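Local coordinates for protein putative tetR family transcription regulator (Shewanella loihica, PDB 3PPB) that probably binds DNA through an N-terminal helix-turn-helix domain and regulates transcription, as in other members of the TetR family, at residues P114-Q118 and S119-Q123; K53-L56 and L57-L60; L102-A105 and F106-Y110; V64-E67 and F68-A71; V23-F27 and H28-T32. All coordinates share one frame; numbering follows the deposited sequence.

Contact 1 of 5, residues P114-Q118 and S119-Q123. With EDO (1,2-ethanediol), chain I; EDO (1,2-ethanediol), chain E.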
# COMPACT_ATOMS: atom_id res chain seq x y z
N PRO A 114 -2.12 0.96 -9.03
CA PRO A 114 -2.83 1.24 -10.29
C PRO A 114 -2.56 0.20 -11.40
O PRO A 114 -3.16 0.32 -12.47
CB PRO A 114 -2.28 2.61 -10.72
CG PRO A 114 -1.55 3.17 -9.53
CD PRO A 114 -1.06 1.97 -8.79
N THR A 115 -1.68 -0.80 -11.16
CA THR A 115 -1.31 -1.80 -12.17
C THR A 115 -2.49 -2.73 -12.51
O THR A 115 -2.73 -2.98 -13.70
CB THR A 115 -0.07 -2.64 -11.72
OG1 THR A 115 0.93 -1.78 -11.19
CG2 THR A 115 0.52 -3.47 -12.84
N VAL A 116 -3.20 -3.24 -11.49
CA VAL A 116 -4.33 -4.16 -11.73
C VAL A 116 -5.57 -3.35 -12.10
O VAL A 116 -5.82 -2.32 -11.46
CB VAL A 116 -4.60 -5.12 -10.53
CG1 VAL A 116 -5.69 -6.14 -10.85
CG2 VAL A 116 -3.32 -5.84 -10.10
N GLU A 117 -6.33 -3.82 -13.12
CA GLU A 117 -7.60 -3.22 -13.56
C GLU A 117 -8.52 -3.05 -12.36
O GLU A 117 -8.60 -3.96 -11.54
CB GLU A 117 -8.29 -4.12 -14.59
CG GLU A 117 -7.98 -3.77 -16.04
CD GLU A 117 -8.39 -2.40 -16.52
OE1 GLU A 117 -9.41 -1.85 -16.04
OE2 GLU A 117 -7.69 -1.87 -17.41
N GLN A 118 -9.18 -1.86 -12.25
CA GLN A 118 -10.08 -1.55 -11.13
C GLN A 118 -11.19 -2.61 -11.00
O GLN A 118 -11.51 -2.99 -9.88
CB GLN A 118 -10.70 -0.15 -11.27
CG GLN A 118 -11.18 0.43 -9.94
CD GLN A 118 -11.66 1.86 -10.05
OE1 GLN A 118 -11.00 2.72 -10.66
NE2 GLN A 118 -12.79 2.15 -9.42
N SER A 119 -11.72 -3.10 -12.14
CA SER A 119 -12.77 -4.11 -12.17
C SER A 119 -12.31 -5.43 -11.51
O SER A 119 -13.10 -6.05 -10.79
CB SER A 119 -13.25 -4.36 -13.60
OG SER A 119 -12.20 -4.76 -14.46
N VAL A 120 -11.04 -5.83 -11.73
CA VAL A 120 -10.46 -7.05 -11.15
C VAL A 120 -10.22 -6.84 -9.64
O VAL A 120 -10.49 -7.75 -8.86
CB VAL A 120 -9.18 -7.49 -11.91
CG1 VAL A 120 -8.48 -8.66 -11.22
CG2 VAL A 120 -9.52 -7.87 -13.34
N ARG A 121 -9.75 -5.64 -9.24
CA ARG A 121 -9.56 -5.29 -7.84
C ARG A 121 -10.91 -5.31 -7.11
O ARG A 121 -10.96 -5.74 -5.95
CB ARG A 121 -8.87 -3.92 -7.68
CG ARG A 121 -7.38 -3.94 -8.06
CD ARG A 121 -6.62 -2.70 -7.61
NE ARG A 121 -6.96 -1.49 -8.36
CZ ARG A 121 -7.65 -0.46 -7.86
NH1 ARG A 121 -8.09 -0.48 -6.61
NH2 ARG A 121 -7.90 0.60 -8.62
N ASP A 122 -12.01 -4.93 -7.82
CA ASP A 122 -13.38 -4.93 -7.31
C ASP A 122 -13.87 -6.36 -7.09
O ASP A 122 -14.54 -6.61 -6.08
CB ASP A 122 -14.34 -4.19 -8.27
CG ASP A 122 -14.20 -2.68 -8.29
OD1 ASP A 122 -13.60 -2.12 -7.34
OD2 ASP A 122 -14.72 -2.05 -9.25
N GLN A 123 -13.55 -7.28 -8.03
CA GLN A 123 -13.95 -8.69 -7.92
C GLN A 123 -13.29 -9.31 -6.68
O GLN A 123 -13.95 -10.08 -5.97
CB GLN A 123 -13.60 -9.48 -9.21
CG GLN A 123 -13.83 -11.01 -9.16
CD GLN A 123 -15.21 -11.48 -8.71
OE1 GLN A 123 -16.24 -10.91 -9.07
NE2 GLN A 123 -15.24 -12.56 -7.94
C1 EDO I . -3.84 -5.75 -15.06
O1 EDO I . -5.26 -5.79 -14.90
C2 EDO I . -3.42 -5.22 -16.42
O2 EDO I . -4.34 -4.29 -17.00
C1 EDO E . 4.13 0.57 -13.16
O1 EDO E . 4.49 -0.44 -12.20
C2 EDO E . 3.03 0.09 -14.10
O2 EDO E . 1.75 -0.03 -13.45
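The first turn of helix 118-128 carries this contact, with Glu117 at the N-cap position and the loop from helix 101-110 leading in. Glu117 O accepts from Arg121 N at 3.1 Å, in the carbonyl plane, and the next bond of the helix runs from Asp122 N to Gln118 O at 2.9 Å. Arg121 is the side chain that folds back on the loop. Its CG stands anti to its own carbonyl carbon (chi1 -72°) and packs on Val116 CB, then the chain bends at chi3 and presents NE to Val116 O. That bond is weak, 3.4 Å long, though the oxygen lies in the guanidinium plane, at its edge. Gln118 CA lies over one face of the guanidinium, while Gln118 CG comes within 3.5 Å of Arg121 NH2. On the apolar side Val116 CG1 meets Val120 CG1 at 3.8 Å, the two side chains crossing at about a right angle. O1 of an ethanediol accepts from Glu117 N at 2.9 Å. Around this turn, Val120 rests on Phe61 and Leu62 of helix 53-74, Val116 leans on Tyr110 of helix 101-110, and Gln118 packs against Asp170 of the second subunit.

Contact 2 of 5, residues K53-L56 and L57-L60. With EDO (1,2-ethanediol), chain I.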
# COMPACT_ATOMS: atom_id res chain seq x y z
N LYS A 53 -0.49 -10.91 -21.26
CA LYS A 53 0.27 -10.89 -20.01
C LYS A 53 -0.62 -10.30 -18.90
O LYS A 53 -0.51 -10.70 -17.75
CB LYS A 53 1.55 -10.09 -20.19
CG LYS A 53 2.63 -10.41 -19.17
CD LYS A 53 3.94 -9.69 -19.48
CE LYS A 53 3.84 -8.19 -19.32
NZ LYS A 53 5.14 -7.53 -19.59
N GLU A 54 -1.52 -9.37 -19.30
CA GLU A 54 -2.53 -8.71 -18.47
C GLU A 54 -3.48 -9.76 -17.88
O GLU A 54 -3.71 -9.75 -16.67
CB GLU A 54 -3.31 -7.68 -19.30
CG GLU A 54 -2.57 -6.38 -19.60
CD GLU A 54 -1.44 -6.42 -20.62
OE1 GLU A 54 -1.39 -7.37 -21.44
OE2 GLU A 54 -0.62 -5.48 -20.60
N GLN A 55 -4.00 -10.69 -18.73
CA GLN A 55 -4.91 -11.76 -18.29
C GLN A 55 -4.20 -12.72 -17.32
O GLN A 55 -4.82 -13.15 -16.35
CB GLN A 55 -5.48 -12.52 -19.49
CG GLN A 55 -6.79 -11.89 -19.94
CD GLN A 55 -7.26 -12.38 -21.28
OE1 GLN A 55 -6.98 -11.78 -22.32
NE2 GLN A 55 -8.02 -13.47 -21.27
N LEU A 56 -2.91 -13.04 -17.58
CA LEU A 56 -2.11 -13.88 -16.70
C LEU A 56 -1.98 -13.21 -15.32
O LEU A 56 -2.19 -13.88 -14.31
CB LEU A 56 -0.73 -14.17 -17.33
CG LEU A 56 0.33 -14.93 -16.50
CD1 LEU A 56 -0.22 -16.22 -15.86
CD2 LEU A 56 1.56 -15.25 -17.38
N LEU A 57 -1.68 -11.90 -15.28
CA LEU A 57 -1.59 -11.16 -14.01
C LEU A 57 -2.94 -11.17 -13.27
O LEU A 57 -2.97 -11.36 -12.06
CB LEU A 57 -1.11 -9.70 -14.22
CG LEU A 57 -1.17 -8.79 -12.96
CD1 LEU A 57 -0.26 -9.30 -11.88
CD2 LEU A 57 -0.88 -7.33 -13.30
N GLU A 58 -4.05 -10.97 -14.01
CA GLU A 58 -5.39 -10.92 -13.42
C GLU A 58 -5.80 -12.28 -12.82
O GLU A 58 -6.33 -12.32 -11.71
CB GLU A 58 -6.41 -10.48 -14.47
CG GLU A 58 -6.25 -9.01 -14.83
CD GLU A 58 -7.09 -8.51 -15.99
OE1 GLU A 58 -7.83 -9.31 -16.61
OE2 GLU A 58 -7.02 -7.29 -16.28
N GLN A 59 -5.49 -13.38 -13.54
CA GLN A 59 -5.80 -14.74 -13.08
C GLN A 59 -4.96 -15.09 -11.87
O GLN A 59 -5.47 -15.70 -10.92
CB GLN A 59 -5.63 -15.79 -14.21
CG GLN A 59 -6.67 -15.68 -15.34
CD GLN A 59 -8.11 -15.69 -14.85
OE1 GLN A 59 -8.58 -16.65 -14.24
NE2 GLN A 59 -8.82 -14.59 -15.08
N LEU A 60 -3.67 -14.69 -11.89
CA LEU A 60 -2.77 -14.91 -10.76
C LEU A 60 -3.28 -14.15 -9.53
O LEU A 60 -3.40 -14.72 -8.44
CB LEU A 60 -1.35 -14.45 -11.14
CG LEU A 60 -0.29 -14.56 -10.07
CD1 LEU A 60 -0.09 -16.01 -9.61
CD2 LEU A 60 1.03 -13.95 -10.54
C1 EDO I . -3.84 -5.75 -15.06
O1 EDO I . -5.26 -5.79 -14.90
C2 EDO I . -3.42 -5.22 -16.42
O2 EDO I . -4.34 -4.29 -17.00
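Four successive i to i+4 bonds, from Leu57 N to Lys53 O through Leu60 N to Leu56 O, make this the regular opening of helix 53-74, each donor tilted some 20° from the plane of the carbonyl it meets. Across the turn the side chains touch mostly backbone. Glu58 does so most clearly: with CG anti to its carbonyl carbon (chi1 -71°), the chain starts back over the preceding turn, CG sits 3.2 Å from Glu54 O, and the extended remainder carries the carboxylate past it. Glu58 OE2 then accepts a hydrogen bond of 2.7 Å from O1 of an ethanediol, whose C2 lies 3.5 Å from Glu54 CG and whose C1 packs on Leu57 CD2, so three residues of this helix line one side of the molecule. Gln59 makes a similar start, its CG 3.3 Å from Gln55 O, before bending at chi2. Leu56, Leu57 and Leu60 instead hold CG anti to the backbone N and supply the apolar faces. Lys53 sends NZ to Thr30 O and Phe27 O, and also makes a cation-pi contact with Phe27. Leu56 packs against Ile14 and Ala18 of helix 10-24 and Ile35 of helix 32-39, while Leu57 and Leu60 both lie on Phe106 of helix 101-110, joining the predicted DNA-binding helices to the rest of the chain.

Contact 3 of 5, residues L102-A105 and F106-Y110. With EDO (1,2-ethanediol), chain F.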
# COMPACT_ATOMS: atom_id res chain seq x y z
N LEU A 102 6.54 -14.88 -0.73
CA LEU A 102 6.44 -14.50 -2.14
C LEU A 102 5.04 -13.94 -2.49
O LEU A 102 4.95 -12.84 -3.07
CB LEU A 102 6.79 -15.71 -3.03
CG LEU A 102 6.87 -15.46 -4.53
CD1 LEU A 102 7.91 -14.39 -4.86
CD2 LEU A 102 7.24 -16.73 -5.24
N LYS A 103 3.98 -14.67 -2.12
CA LYS A 103 2.60 -14.26 -2.36
C LYS A 103 2.26 -12.96 -1.62
O LYS A 103 1.53 -12.12 -2.15
CB LYS A 103 1.62 -15.37 -1.97
CG LYS A 103 1.62 -16.50 -2.96
CD LYS A 103 0.96 -17.75 -2.41
CE LYS A 103 1.15 -18.86 -3.43
NZ LYS A 103 0.64 -20.15 -2.91
N GLN A 104 2.86 -12.78 -0.41
CA GLN A 104 2.66 -11.56 0.37
C GLN A 104 3.37 -10.36 -0.33
O GLN A 104 2.76 -9.29 -0.45
CB GLN A 104 3.14 -11.73 1.82
CG GLN A 104 3.09 -10.44 2.65
CD GLN A 104 1.72 -9.78 2.68
OE1 GLN A 104 0.68 -10.44 2.55
NE2 GLN A 104 1.70 -8.48 2.88
N ALA A 105 4.61 -10.56 -0.82
CA ALA A 105 5.32 -9.50 -1.56
C ALA A 105 4.50 -9.09 -2.82
O ALA A 105 4.44 -7.91 -3.14
CB ALA A 105 6.71 -10.00 -1.97
N PHE A 106 3.83 -10.07 -3.47
CA PHE A 106 2.93 -9.89 -4.62
C PHE A 106 1.76 -8.99 -4.22
O PHE A 106 1.42 -8.10 -4.99
CB PHE A 106 2.44 -11.27 -5.15
CG PHE A 106 1.40 -11.18 -6.24
CD1 PHE A 106 1.77 -11.03 -7.57
CD2 PHE A 106 0.03 -11.23 -5.94
CE1 PHE A 106 0.81 -10.92 -8.58
CE2 PHE A 106 -0.93 -11.12 -6.95
CZ PHE A 106 -0.53 -10.99 -8.27
N PHE A 107 1.18 -9.18 -3.00
CA PHE A 107 0.09 -8.31 -2.52
C PHE A 107 0.62 -6.89 -2.29
O PHE A 107 0.02 -5.92 -2.72
CB PHE A 107 -0.55 -8.83 -1.23
CG PHE A 107 -1.53 -9.98 -1.33
CD1 PHE A 107 -2.17 -10.26 -2.53
CD2 PHE A 107 -1.86 -10.72 -0.21
CE1 PHE A 107 -3.10 -11.30 -2.61
CE2 PHE A 107 -2.83 -11.73 -0.28
CZ PHE A 107 -3.43 -12.02 -1.48
N GLN A 108 1.76 -6.79 -1.64
CA GLN A 108 2.37 -5.50 -1.34
C GLN A 108 2.59 -4.74 -2.66
O GLN A 108 2.28 -3.56 -2.76
CB GLN A 108 3.67 -5.75 -0.55
CG GLN A 108 4.05 -4.68 0.46
CD GLN A 108 3.02 -4.35 1.52
OE1 GLN A 108 2.24 -3.43 1.35
NE2 GLN A 108 3.07 -5.01 2.67
N LEU A 109 3.01 -5.43 -3.70
CA LEU A 109 3.23 -4.75 -4.97
C LEU A 109 1.97 -4.47 -5.79
O LEU A 109 1.94 -3.46 -6.49
CB LEU A 109 4.19 -5.59 -5.84
CG LEU A 109 5.64 -5.69 -5.39
CD1 LEU A 109 6.30 -6.92 -6.00
CD2 LEU A 109 6.40 -4.42 -5.76
N TYR A 110 0.96 -5.37 -5.77
CA TYR A 110 -0.16 -5.24 -6.71
C TYR A 110 -1.57 -5.00 -6.14
O TYR A 110 -2.41 -4.49 -6.89
CB TYR A 110 -0.22 -6.51 -7.60
CG TYR A 110 1.02 -6.70 -8.45
CD1 TYR A 110 1.13 -6.10 -9.70
CD2 TYR A 110 2.08 -7.49 -8.02
CE1 TYR A 110 2.27 -6.25 -10.48
CE2 TYR A 110 3.23 -7.65 -8.79
CZ TYR A 110 3.33 -7.01 -10.01
OH TYR A 110 4.45 -7.17 -10.78
C1 EDO F . 1.82 -0.47 -1.56
O1 EDO F . 2.14 -1.59 -0.73
C2 EDO F . 0.34 -0.15 -1.40
O2 EDO F . -0.11 0.67 -2.48
O HOH W 1 4.47 -7.44 3.67
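Gln104 holds CG anti to its backbone N (chi1 175°) and then bends at chi2, while Gln108, one turn on, bends at chi2 as well; the two amides come together obliquely, their planes 75° apart. Their NE2 atoms stand 3.7 Å from each other and both donate to one water, at 3.1 Å from Gln104 NE2 and 3.0 Å from Gln108 NE2. Gln108 NE2 also bonds to Leu162 O, and Gln104 OE1 to Tyr161 OH. A leucine in place of Gln108 would probably leave that water held by Gln104 NE2 alone on this turn and take from Leu162 O its side-chain N-H. The Gln104 amide is turned nearly square to the Phe107 ring, with OE1 at the ring edge, 3.8 Å from CD2. Lys103 O serves two aromatic neighbours: it accepts Phe107 N at 3.1 Å while lying over a face of that residue's ring, and it sits at the edge of the Phe106 ring, 3.2 Å from Phe106 CB. Phe106 also packs on Val23 of helix 10-24. Phe107 meets Phe68 edge-to-face and lies against the Trp96 ring of helix 82-99, planes about 30° apart, and Lys103 makes a salt bridge to Glu67.

Contact 4 of 5, residues V64-E67 and F68-A71. With EDO (1,2-ethanediol), chain D; EDO (1,2-ethanediol), chain G; EDO (1,2-ethanediol), chain H.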
# COMPACT_ATOMS: atom_id res chain seq x y z
N VAL A 64 -4.41 -15.88 -5.99
CA VAL A 64 -3.73 -15.64 -4.71
C VAL A 64 -4.74 -15.04 -3.70
O VAL A 64 -4.77 -15.48 -2.55
CB VAL A 64 -2.42 -14.79 -4.83
CG1 VAL A 64 -1.72 -14.69 -3.48
CG2 VAL A 64 -1.45 -15.40 -5.87
N LYS A 65 -5.58 -14.08 -4.14
CA LYS A 65 -6.62 -13.50 -3.28
C LYS A 65 -7.54 -14.61 -2.74
O LYS A 65 -7.83 -14.63 -1.53
CB LYS A 65 -7.45 -12.42 -4.02
CG LYS A 65 -6.73 -11.10 -4.26
CD LYS A 65 -6.76 -10.20 -3.04
CE LYS A 65 -5.90 -8.99 -3.22
NZ LYS A 65 -6.24 -7.93 -2.24
N GLN A 66 -7.95 -15.57 -3.61
CA GLN A 66 -8.81 -16.68 -3.20
C GLN A 66 -8.11 -17.57 -2.15
O GLN A 66 -8.74 -17.90 -1.15
CB GLN A 66 -9.30 -17.52 -4.38
CG GLN A 66 -10.46 -18.47 -3.99
CD GLN A 66 -11.69 -17.73 -3.53
OE1 GLN A 66 -12.32 -17.00 -4.29
NE2 GLN A 66 -12.04 -17.87 -2.25
N GLU A 67 -6.82 -17.89 -2.35
CA GLU A 67 -6.03 -18.66 -1.38
C GLU A 67 -6.00 -17.97 -0.01
O GLU A 67 -6.19 -18.62 1.03
CB GLU A 67 -4.59 -18.84 -1.89
CG GLU A 67 -4.45 -19.85 -3.00
CD GLU A 67 -3.04 -19.93 -3.53
OE1 GLU A 67 -2.10 -19.75 -2.72
OE2 GLU A 67 -2.87 -20.13 -4.75
N PHE A 68 -5.73 -16.66 -0.00
CA PHE A 68 -5.69 -15.83 1.20
C PHE A 68 -7.03 -15.87 1.94
O PHE A 68 -7.08 -16.14 3.14
CB PHE A 68 -5.31 -14.40 0.81
CG PHE A 68 -5.37 -13.38 1.92
CD1 PHE A 68 -4.36 -13.31 2.88
CD2 PHE A 68 -6.40 -12.44 1.98
CE1 PHE A 68 -4.38 -12.33 3.87
CE2 PHE A 68 -6.43 -11.46 2.97
CZ PHE A 68 -5.42 -11.42 3.92
N ALA A 69 -8.13 -15.63 1.20
CA ALA A 69 -9.49 -15.61 1.73
C ALA A 69 -9.85 -16.96 2.34
O ALA A 69 -10.35 -16.99 3.47
CB ALA A 69 -10.48 -15.23 0.64
N ASP A 70 -9.52 -18.06 1.63
CA ASP A 70 -9.75 -19.43 2.06
C ASP A 70 -8.99 -19.77 3.35
O ASP A 70 -9.58 -20.35 4.25
CB ASP A 70 -9.36 -20.42 0.94
CG ASP A 70 -10.28 -20.49 -0.27
OD1 ASP A 70 -11.31 -19.77 -0.28
OD2 ASP A 70 -9.99 -21.28 -1.20
N ALA A 71 -7.70 -19.37 3.44
CA ALA A 71 -6.84 -19.64 4.60
C ALA A 71 -7.31 -18.93 5.86
O ALA A 71 -7.39 -19.56 6.92
CB ALA A 71 -5.40 -19.25 4.30
C1 EDO D . -5.72 -8.19 1.34
O1 EDO D . -6.64 -8.71 0.39
C2 EDO D . -4.31 -8.52 0.88
O2 EDO D . -4.11 -8.04 -0.45
C1 EDO G . -1.73 -20.77 0.95
O1 EDO G . -1.74 -19.79 -0.09
C2 EDO G . -3.13 -20.87 1.56
O2 EDO G . -3.11 -21.76 2.68
C1 EDO H . 0.79 -19.78 -8.04
O1 EDO H . 1.26 -20.30 -6.79
C2 EDO H . -0.72 -19.92 -8.11
O2 EDO H . -1.31 -19.19 -7.03
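Gln66 reaches forward along helix 53-74 to Asp70, one turn on. From CB the chain sets CG anti to the backbone N (chi1 -166°), which brings CG to 4.0 Å from both Asp70 carboxylate oxygens; it then bends at chi2, placing CD 3.9 Å from Asp70 OD1 and NE2 within bonding distance of that oxygen. The Gln66 NE2 to Asp70 OD1 bond is 2.8 Å long with an angle of 154° at the hydrogen. Although OD1 lies close to the Gln66 amide plane, the nitrogen comes from above the carboxylate, 42° out of its plane. Asp70 CG also sits 3.1 Å from Gln66 O, the acceptor of Asp70's own amide. With an alanine in place of Gln66, the Asp70 carboxylate would probably lose this N-H partner and be freer to turn. Lys65 NZ holds both oxygens of one ethanediol, each at 2.8 Å, and C2 of that molecule lies over one face of the Phe68 ring, toward its rim. Phe68 meets Trp96 of helix 82-99 edge-to-face and packs on Ala93 of the same helix, where Val64 also touches Trp96. Ala69 and Gln66 rest on Ile128 of helix 118-128.

Contact 5 of 5, residues V23-F27 and H28-T32. With PEG (di(hydroxyethyl)ether), chain J.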
# COMPACT_ATOMS: atom_id res chain seq x y z
N VAL A 23 7.16 -10.55 -9.11
CA VAL A 23 7.62 -10.00 -7.84
C VAL A 23 9.08 -9.52 -7.97
O VAL A 23 9.39 -8.41 -7.54
CB VAL A 23 7.45 -11.04 -6.69
CG1 VAL A 23 8.35 -10.72 -5.50
CG2 VAL A 23 5.99 -11.14 -6.28
N SER A 24 9.99 -10.35 -8.52
CA SER A 24 11.41 -9.99 -8.60
C SER A 24 11.73 -8.99 -9.71
O SER A 24 12.68 -8.22 -9.54
CB SER A 24 12.28 -11.23 -8.76
OG SER A 24 11.82 -12.05 -9.83
N GLN A 25 10.97 -8.97 -10.81
CA GLN A 25 11.25 -8.09 -11.96
C GLN A 25 10.11 -7.14 -12.35
O GLN A 25 10.27 -6.36 -13.29
CB GLN A 25 11.57 -8.94 -13.19
CG GLN A 25 12.87 -9.72 -13.09
CD GLN A 25 13.10 -10.64 -14.26
OE1 GLN A 25 13.93 -11.55 -14.19
NE2 GLN A 25 12.38 -10.43 -15.36
N GLY A 26 8.95 -7.27 -11.71
CA GLY A 26 7.79 -6.45 -12.05
C GLY A 26 7.02 -7.01 -13.22
O GLY A 26 7.47 -7.94 -13.89
N PHE A 27 5.85 -6.45 -13.48
CA PHE A 27 4.96 -6.87 -14.56
C PHE A 27 5.52 -6.45 -15.93
O PHE A 27 5.66 -7.29 -16.80
CB PHE A 27 3.54 -6.31 -14.33
CG PHE A 27 2.59 -6.54 -15.48
CD1 PHE A 27 1.98 -7.77 -15.65
CD2 PHE A 27 2.30 -5.51 -16.37
CE1 PHE A 27 1.09 -7.98 -16.70
CE2 PHE A 27 1.43 -5.73 -17.44
CZ PHE A 27 0.84 -6.96 -17.60
N HIS A 28 5.84 -5.15 -16.11
CA HIS A 28 6.35 -4.64 -17.38
C HIS A 28 7.83 -4.97 -17.58
O HIS A 28 8.32 -4.91 -18.72
CB HIS A 28 6.15 -3.13 -17.49
CG HIS A 28 4.72 -2.69 -17.43
ND1 HIS A 28 3.82 -2.98 -18.44
CD2 HIS A 28 4.09 -1.95 -16.48
CE1 HIS A 28 2.68 -2.43 -18.08
NE2 HIS A 28 2.79 -1.80 -16.90
N GLY A 29 8.53 -5.33 -16.49
CA GLY A 29 9.93 -5.74 -16.53
C GLY A 29 10.09 -7.21 -16.91
O GLY A 29 11.21 -7.68 -17.14
N THR A 30 8.97 -7.94 -16.97
CA THR A 30 8.93 -9.36 -17.30
C THR A 30 8.29 -9.60 -18.66
O THR A 30 7.17 -9.16 -18.89
CB THR A 30 8.16 -10.12 -16.21
OG1 THR A 30 8.84 -9.95 -14.97
CG2 THR A 30 8.00 -11.61 -16.51
N SER A 31 8.98 -10.34 -19.54
CA SER A 31 8.41 -10.67 -20.83
C SER A 31 7.74 -12.05 -20.75
O SER A 31 8.17 -12.89 -19.95
CB SER A 31 9.48 -10.64 -21.93
OG SER A 31 10.25 -11.83 -21.95
N THR A 32 6.75 -12.30 -21.63
CA THR A 32 6.06 -13.59 -21.75
C THR A 32 7.06 -14.69 -22.16
O THR A 32 6.87 -15.85 -21.76
CB THR A 32 4.91 -13.50 -22.75
OG1 THR A 32 5.31 -12.68 -23.83
CG2 THR A 32 3.64 -12.91 -22.14
C1 PEG J . 9.31 -2.94 -11.95
O1 PEG J . 8.80 -1.71 -11.31
C2 PEG J . 8.99 -3.12 -13.50
O2 PEG J . 7.72 -3.56 -13.89
C3 PEG J . 6.60 -2.68 -13.61
C4 PEG J . 5.25 -3.26 -13.45
O4 PEG J . 5.04 -4.01 -12.24
O HOH W 2 11.68 -10.92 -18.26
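A type I beta turn, Phe27 to Thr30, links helix 10-24 to helix 32-39, the latter within the predicted helix-turn-helix of this TetR-family domain. Its Thr30 N to Phe27 O bond is weak, at 3.4 Å. A firmer tie comes from the Thr30 hydroxyl, which gives a 2.7 Å hydrogen bond from OG1 to Gly26 O, nearly along the C=O axis; OG1 also touches Gln25 CB. This hydroxyl gets there because it stands anti to the carbonyl carbon (chi1 -61°). Two glycines shape the bend: Gly26 has a positive phi of 83°, and Gly29 brings its CA to 3.3 Å from Gln25 O in a CA-H...O contact, where any side chain would run into that oxygen. A diethylene glycol molecule accepts Phe27 N at 2.9 Å through O4. The Phe27 ring packs on Leu57 of helix 53-74 and on Tyr110 of helix 101-110. His28 also packs on Gln25 of the second subunit. Phe27 and His28 form a T-shaped pair, centroids 4.9 Å apart, in which the phenylalanine edge points at the imidazole face and Phe27 CD2 sits over the centre of that ring, 3.5 Å from His28 CE1.

All five contacts are partly buried, with contacts 3 and 4 nearest the chain centre and contacts 2 and 5 farthest out. Contacts 2 and 4 share the long helix 53-74: contact 2 packs against helices 10-24 and 32-39 of the probable DNA-binding domain, while contact 4 sits deeper. Contact 3 touches both, through Phe106 against the leucines of contact 2 and Lys103 against Glu67 of contact 4. Contact 5 is tied to contact 2 by Lys53, and contact 1 shares an ethanediol with it. Contacts 1, 3 and 5 also reach the second subunit. Regular helical bonds dominate contacts 2, 3 and 4; in contacts 1 and 5 carbonyls of loop residues also accept bonds, some of them weak.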